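Local coordinates for protein AP-4 complex accessory subunit Tepsin (PDB 5WF1) that probably associates with the adaptor complex AP-4 and may thereby take part in vesicular trafficking of proteins at the trans-Golgi network, at residues A40-E45 with Q78-G83; H98-T103 with K124-F129. All blocks are in the same frame, centred on the assembly; numbering follows the deposited sequence.

Contact 1 of 2, residues A40-E45 with Q78-G83; sequences AFLSRE and QMRALG
Ala40 lays its methyl against the selenomethionine at position 79, CB to CB of Met79 at 3.8 Å, at the point where the two backbones come closest. Its carbonyl is tied to the helix through a water, which donates to Ala40 O and, at 2.9 Å, to Met79 O. Phe41 sends its CB away from the helix, but the ring swings back beside the Met79 side chain, both pointing the same way, and CE1 of Phe41 approaches the methyl CE of Met79 to 4.1 Å. Bends at chi2 (-72°) and chi3 (-68°) of Met79 fold its chain so that CE ends near that ring. A second water, lying in the plane of the Arg80 guanidinium at its edge, donates to Phe41 O and accepts from Arg80 NH1 at 3.0 Å. Leu42 covers one face of the same guanidinium: its CD1 sits 3.9 Å above the plane, toward the rim, and also meets Arg80 O, while CD2 rests on the backbone of Gly83, 4.0 Å from Gly83 C. With an alanine in place of Leu42, the guanidinium would probably lose its methyl cover on this face and a gap would open beside the Gly83 backbone. Beyond the contact, NE of Arg80 bonds to Val34 O, NH1 to Arg39 O, and NH2 forms a salt bridge with OE1 of Glu46, fixing the guanidinium from several directions. Ser43, the N-cap of helix 44-56, caps a backbone N with its side chain and bonds through its own N to that same OE1. The loop passes beside helix 75-89 on its way from helix 25-35, whose Val34 touches Leu42, to helix 44-56, while Met79 also packs on Pro117, Val118 and Lys121 of helix 117-132.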
# COMPACT_ATOMS: atom_id res chain seq x y z
N ALA A 40 10.58 4.41 8.29
CA ALA A 40 9.73 3.31 7.86
C ALA A 40 8.24 3.59 8.06
O ALA A 40 7.41 2.79 7.60
CB ALA A 40 10.10 2.02 8.60
N PHE A 41 7.88 4.68 8.71
CA PHE A 41 6.48 5.00 9.00
C PHE A 41 6.12 6.33 8.37
O PHE A 41 6.86 7.32 8.50
CB PHE A 41 6.23 5.06 10.51
CG PHE A 41 6.74 3.87 11.26
CD1 PHE A 41 6.05 2.66 11.23
CD2 PHE A 41 7.92 3.94 11.99
CE1 PHE A 41 6.52 1.55 11.92
CE2 PHE A 41 8.40 2.84 12.68
CZ PHE A 41 7.71 1.64 12.64
N LEU A 42 4.98 6.37 7.69
CA LEU A 42 4.48 7.63 7.16
C LEU A 42 4.25 8.60 8.31
O LEU A 42 3.86 8.19 9.41
CB LEU A 42 3.18 7.39 6.39
CG LEU A 42 3.24 7.00 4.91
CD1 LEU A 42 4.33 6.03 4.62
CD2 LEU A 42 1.89 6.45 4.43
N SER A 43 4.50 9.88 8.07
CA SER A 43 4.06 10.86 9.06
C SER A 43 2.55 11.07 8.90
O SER A 43 1.96 10.70 7.89
CB SER A 43 4.81 12.18 8.90
OG SER A 43 4.50 12.80 7.66
N ARG A 44 1.94 11.68 9.92
CA ARG A 44 0.53 12.06 9.82
C ARG A 44 0.27 12.92 8.59
O ARG A 44 -0.74 12.74 7.89
CB ARG A 44 0.11 12.83 11.08
CG ARG A 44 -1.36 13.25 11.09
CD ARG A 44 -1.92 13.28 12.51
NE ARG A 44 -3.37 13.12 12.53
CZ ARG A 44 -4.24 14.08 12.23
NH1 ARG A 44 -3.82 15.29 11.89
NH2 ARG A 44 -5.55 13.83 12.28
N GLU A 45 1.17 13.87 8.32
CA GLU A 45 1.00 14.76 7.18
C GLU A 45 1.16 14.01 5.87
O GLU A 45 0.42 14.26 4.91
CB GLU A 45 2.00 15.91 7.29
CG GLU A 45 1.74 16.86 8.48
CD GLU A 45 2.00 16.23 9.87
OE1 GLU A 45 2.86 15.32 9.99
OE2 GLU A 45 1.32 16.66 10.83
N GLN A 78 9.38 -1.05 1.23
CA GLN A 78 8.31 -1.99 1.49
C GLN A 78 7.47 -1.55 2.69
O GLN A 78 6.24 -1.62 2.65
CB GLN A 78 8.89 -3.38 1.75
CG GLN A 78 9.37 -4.14 0.51
CD GLN A 78 9.92 -5.51 0.90
OE1 GLN A 78 10.69 -5.63 1.85
NE2 GLN A 78 9.48 -6.55 0.21
N MSE A 79 8.12 -1.13 3.77
CA MSE A 79 7.41 -0.65 4.95
C MSE A 79 6.53 0.55 4.61
O MSE A 79 5.39 0.61 5.05
CB MSE A 79 8.38 -0.28 6.08
CG MSE A 79 9.09 -1.49 6.69
SE MSE A 79 7.87 -2.57 7.77
CE MSE A 79 7.56 -1.31 9.24
N ARG A 80 7.07 1.51 3.85
CA ARG A 80 6.28 2.69 3.51
C ARG A 80 5.14 2.35 2.56
O ARG A 80 4.05 2.92 2.65
CB ARG A 80 7.18 3.79 2.92
CG ARG A 80 8.26 4.28 3.89
CD ARG A 80 9.05 5.47 3.33
NE ARG A 80 8.19 6.62 3.07
CZ ARG A 80 7.98 7.60 3.93
NH1 ARG A 80 8.58 7.58 5.11
NH2 ARG A 80 7.17 8.60 3.61
N ALA A 81 5.38 1.42 1.63
CA ALA A 81 4.31 0.99 0.73
C ALA A 81 3.19 0.30 1.50
O ALA A 81 2.01 0.58 1.27
CB ALA A 81 4.87 0.05 -0.35
N LEU A 82 3.55 -0.57 2.45
CA LEU A 82 2.57 -1.19 3.34
C LEU A 82 1.82 -0.15 4.18
O LEU A 82 0.62 -0.29 4.42
CB LEU A 82 3.26 -2.19 4.26
CG LEU A 82 3.71 -3.52 3.65
CD1 LEU A 82 4.43 -4.34 4.70
CD2 LEU A 82 2.52 -4.30 3.05
N GLY A 83 2.53 0.87 4.67
CA GLY A 83 1.85 1.96 5.37
C GLY A 83 0.81 2.65 4.50
O GLY A 83 -0.28 2.97 4.96
O HOH W 1 4.79 1.78 7.64
O HOH W 2 8.04 9.57 7.25

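Contact 2 of 2, residues H98-T103 with K124-F129; sequences HILLLT and KILRHF
Phe129 reaches from helix 124-129 toward helix 98-103 and meets three of its side chains. CG2 of Ile99 approaches the ring obliquely, 3.6 Å from CE2 of Phe129, whereas the hydroxyl of Thr103 lies at the ring edge, near its plane, with OG1 3.7 Å from CD2 of Phe129. Leu100 runs past the base of the aromatic side chain in the opposite direction, and its CD1 is 3.9 Å from CB of Phe129. The same methyl also touches Leu126, CD1 to CD1 at 4.0 Å, one turn back along the partner helix; the Leu100 branches are placed there with CG trans to the backbone N (chi1 176°).

Behind this layer, the Thr103 hydroxyl is held by its own helix: OG1 donates to Ile99 O at 2.8 Å, from above the carbonyl plane, and that oxygen also receives the backbone N of Thr103. The buried hydroxyl is thereby satisfied, and its bond helps fix the oxygen at the ring edge. Within the partner helix, Ile125 O sits 3.5 Å above one face of the Phe129 ring, offset toward the rim. Farther out, Phe129 touches Val85 and Ile99 touches Leu88, both of helix 75-89, while Ile99 also packs on Leu63 of helix 59-68.

The short helical segments run largely antiparallel, at 137° between their directions and 10.3 Å apart at closest approach. Consecutive helices packed roughly antiparallel through apolar side chains, here 96-111 and 117-132, build the helical superhelix of ENTH and VHS domains, a plan this tepsin domain follows.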
# COMPACT_ATOMS: atom_id res chain seq x y z
N HIS A 98 -12.89 -5.11 -1.69
CA HIS A 98 -12.15 -4.89 -2.93
C HIS A 98 -10.66 -4.68 -2.67
O HIS A 98 -9.81 -5.21 -3.40
CB HIS A 98 -12.74 -3.68 -3.67
CG HIS A 98 -12.39 -3.65 -5.13
ND1 HIS A 98 -12.81 -2.64 -5.98
CD2 HIS A 98 -11.68 -4.51 -5.90
CE1 HIS A 98 -12.36 -2.88 -7.20
NE2 HIS A 98 -11.67 -4.00 -7.18
N ILE A 99 -10.31 -3.89 -1.64
CA ILE A 99 -8.91 -3.78 -1.25
C ILE A 99 -8.34 -5.15 -0.89
O ILE A 99 -7.23 -5.49 -1.29
CB ILE A 99 -8.74 -2.79 -0.08
CG1 ILE A 99 -9.30 -1.42 -0.43
CG2 ILE A 99 -7.26 -2.68 0.28
CD1 ILE A 99 -8.27 -0.47 -0.93
N LEU A 100 -9.11 -5.96 -0.15
CA LEU A 100 -8.65 -7.31 0.19
C LEU A 100 -8.45 -8.16 -1.07
O LEU A 100 -7.44 -8.86 -1.20
CB LEU A 100 -9.65 -7.98 1.12
CG LEU A 100 -9.34 -9.45 1.48
CD1 LEU A 100 -7.98 -9.60 2.16
CD2 LEU A 100 -10.43 -10.05 2.34
N LEU A 101 -9.42 -8.11 -1.99
CA LEU A 101 -9.28 -8.85 -3.24
C LEU A 101 -7.98 -8.49 -3.94
O LEU A 101 -7.23 -9.38 -4.38
CB LEU A 101 -10.49 -8.57 -4.15
CG LEU A 101 -10.60 -9.23 -5.54
CD1 LEU A 101 -12.07 -9.24 -5.98
CD2 LEU A 101 -9.77 -8.48 -6.56
N LEU A 102 -7.68 -7.20 -4.04
CA LEU A 102 -6.50 -6.77 -4.78
C LEU A 102 -5.20 -7.07 -4.04
O LEU A 102 -4.18 -7.35 -4.69
CB LEU A 102 -6.59 -5.27 -5.09
CG LEU A 102 -7.69 -4.89 -6.08
CD1 LEU A 102 -7.96 -3.39 -6.03
CD2 LEU A 102 -7.34 -5.38 -7.52
N THR A 103 -5.18 -7.00 -2.70
CA THR A 103 -3.92 -7.08 -1.96
C THR A 103 -3.64 -8.45 -1.35
O THR A 103 -2.50 -8.70 -0.94
CB THR A 103 -3.88 -6.04 -0.83
OG1 THR A 103 -4.93 -6.32 0.10
CG2 THR A 103 -4.08 -4.61 -1.41
N LYS A 124 -0.41 -8.04 9.96
CA LYS A 124 -1.43 -7.23 10.63
C LYS A 124 -2.41 -6.64 9.63
O LYS A 124 -3.62 -6.62 9.88
CB LYS A 124 -0.78 -6.11 11.45
CG LYS A 124 0.14 -6.58 12.57
CD LYS A 124 0.22 -5.56 13.72
CE LYS A 124 1.14 -4.40 13.41
NZ LYS A 124 1.55 -3.64 14.66
N ILE A 125 -1.90 -6.13 8.51
CA ILE A 125 -2.78 -5.56 7.49
C ILE A 125 -3.72 -6.63 6.95
O ILE A 125 -4.92 -6.41 6.80
CB ILE A 125 -1.95 -4.92 6.36
CG1 ILE A 125 -1.18 -3.70 6.86
CG2 ILE A 125 -2.86 -4.57 5.19
CD1 ILE A 125 -0.15 -3.19 5.86
N LEU A 126 -3.17 -7.79 6.60
CA LEU A 126 -4.00 -8.86 6.04
C LEU A 126 -5.05 -9.32 7.04
O LEU A 126 -6.23 -9.48 6.68
CB LEU A 126 -3.11 -10.03 5.63
CG LEU A 126 -3.79 -11.29 5.09
CD1 LEU A 126 -4.70 -10.94 3.92
CD2 LEU A 126 -2.72 -12.27 4.65
N ARG A 127 -4.66 -9.52 8.30
CA ARG A 127 -5.63 -9.94 9.31
C ARG A 127 -6.74 -8.91 9.49
O ARG A 127 -7.91 -9.26 9.68
CB ARG A 127 -4.94 -10.21 10.65
CG ARG A 127 -3.91 -11.33 10.62
CD ARG A 127 -4.54 -12.70 10.49
NE ARG A 127 -4.64 -13.14 9.10
CZ ARG A 127 -3.75 -13.90 8.49
NH1 ARG A 127 -2.67 -14.32 9.14
NH2 ARG A 127 -3.94 -14.25 7.22
N HIS A 128 -6.40 -7.63 9.39
CA HIS A 128 -7.39 -6.57 9.54
C HIS A 128 -8.39 -6.57 8.38
O HIS A 128 -9.61 -6.48 8.59
CB HIS A 128 -6.69 -5.21 9.63
CG HIS A 128 -7.62 -4.05 9.77
ND1 HIS A 128 -8.20 -3.71 10.97
CD2 HIS A 128 -8.07 -3.15 8.87
CE1 HIS A 128 -8.97 -2.65 10.80
NE2 HIS A 128 -8.91 -2.29 9.53
N PHE A 129 -7.89 -6.65 7.14
CA PHE A 129 -8.77 -6.70 5.98
C PHE A 129 -9.68 -7.93 6.03
O PHE A 129 -10.87 -7.85 5.74
CB PHE A 129 -7.95 -6.69 4.69
CG PHE A 129 -7.23 -5.39 4.40
CD1 PHE A 129 -7.52 -4.23 5.11
CD2 PHE A 129 -6.26 -5.33 3.40
CE1 PHE A 129 -6.85 -3.03 4.85
CE2 PHE A 129 -5.59 -4.13 3.12
CZ PHE A 129 -5.89 -2.98 3.84

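In the fold
Contacts 1 and 2 lie in series along the chain: the first closes within helix 75-89 before the second opens in helix 96-111, the next helix. Their centres are about 16 Å apart, and both belong to the one VHS/ENTH-like domain. Contact 1 sets the loop leading into helix 44-56 on helix 75-89, whereas contact 2 joins the last two helices, 96-111 and 117-132. Helix 75-89 links them directly, since Leu82 O lies 3.3 Å from CD1 of Ile125. Contacts made through this helix therefore connect the partly solvated entry to helix 44-56 with the buried interface of the C-terminal helix pair in a single compact helical domain of tepsin.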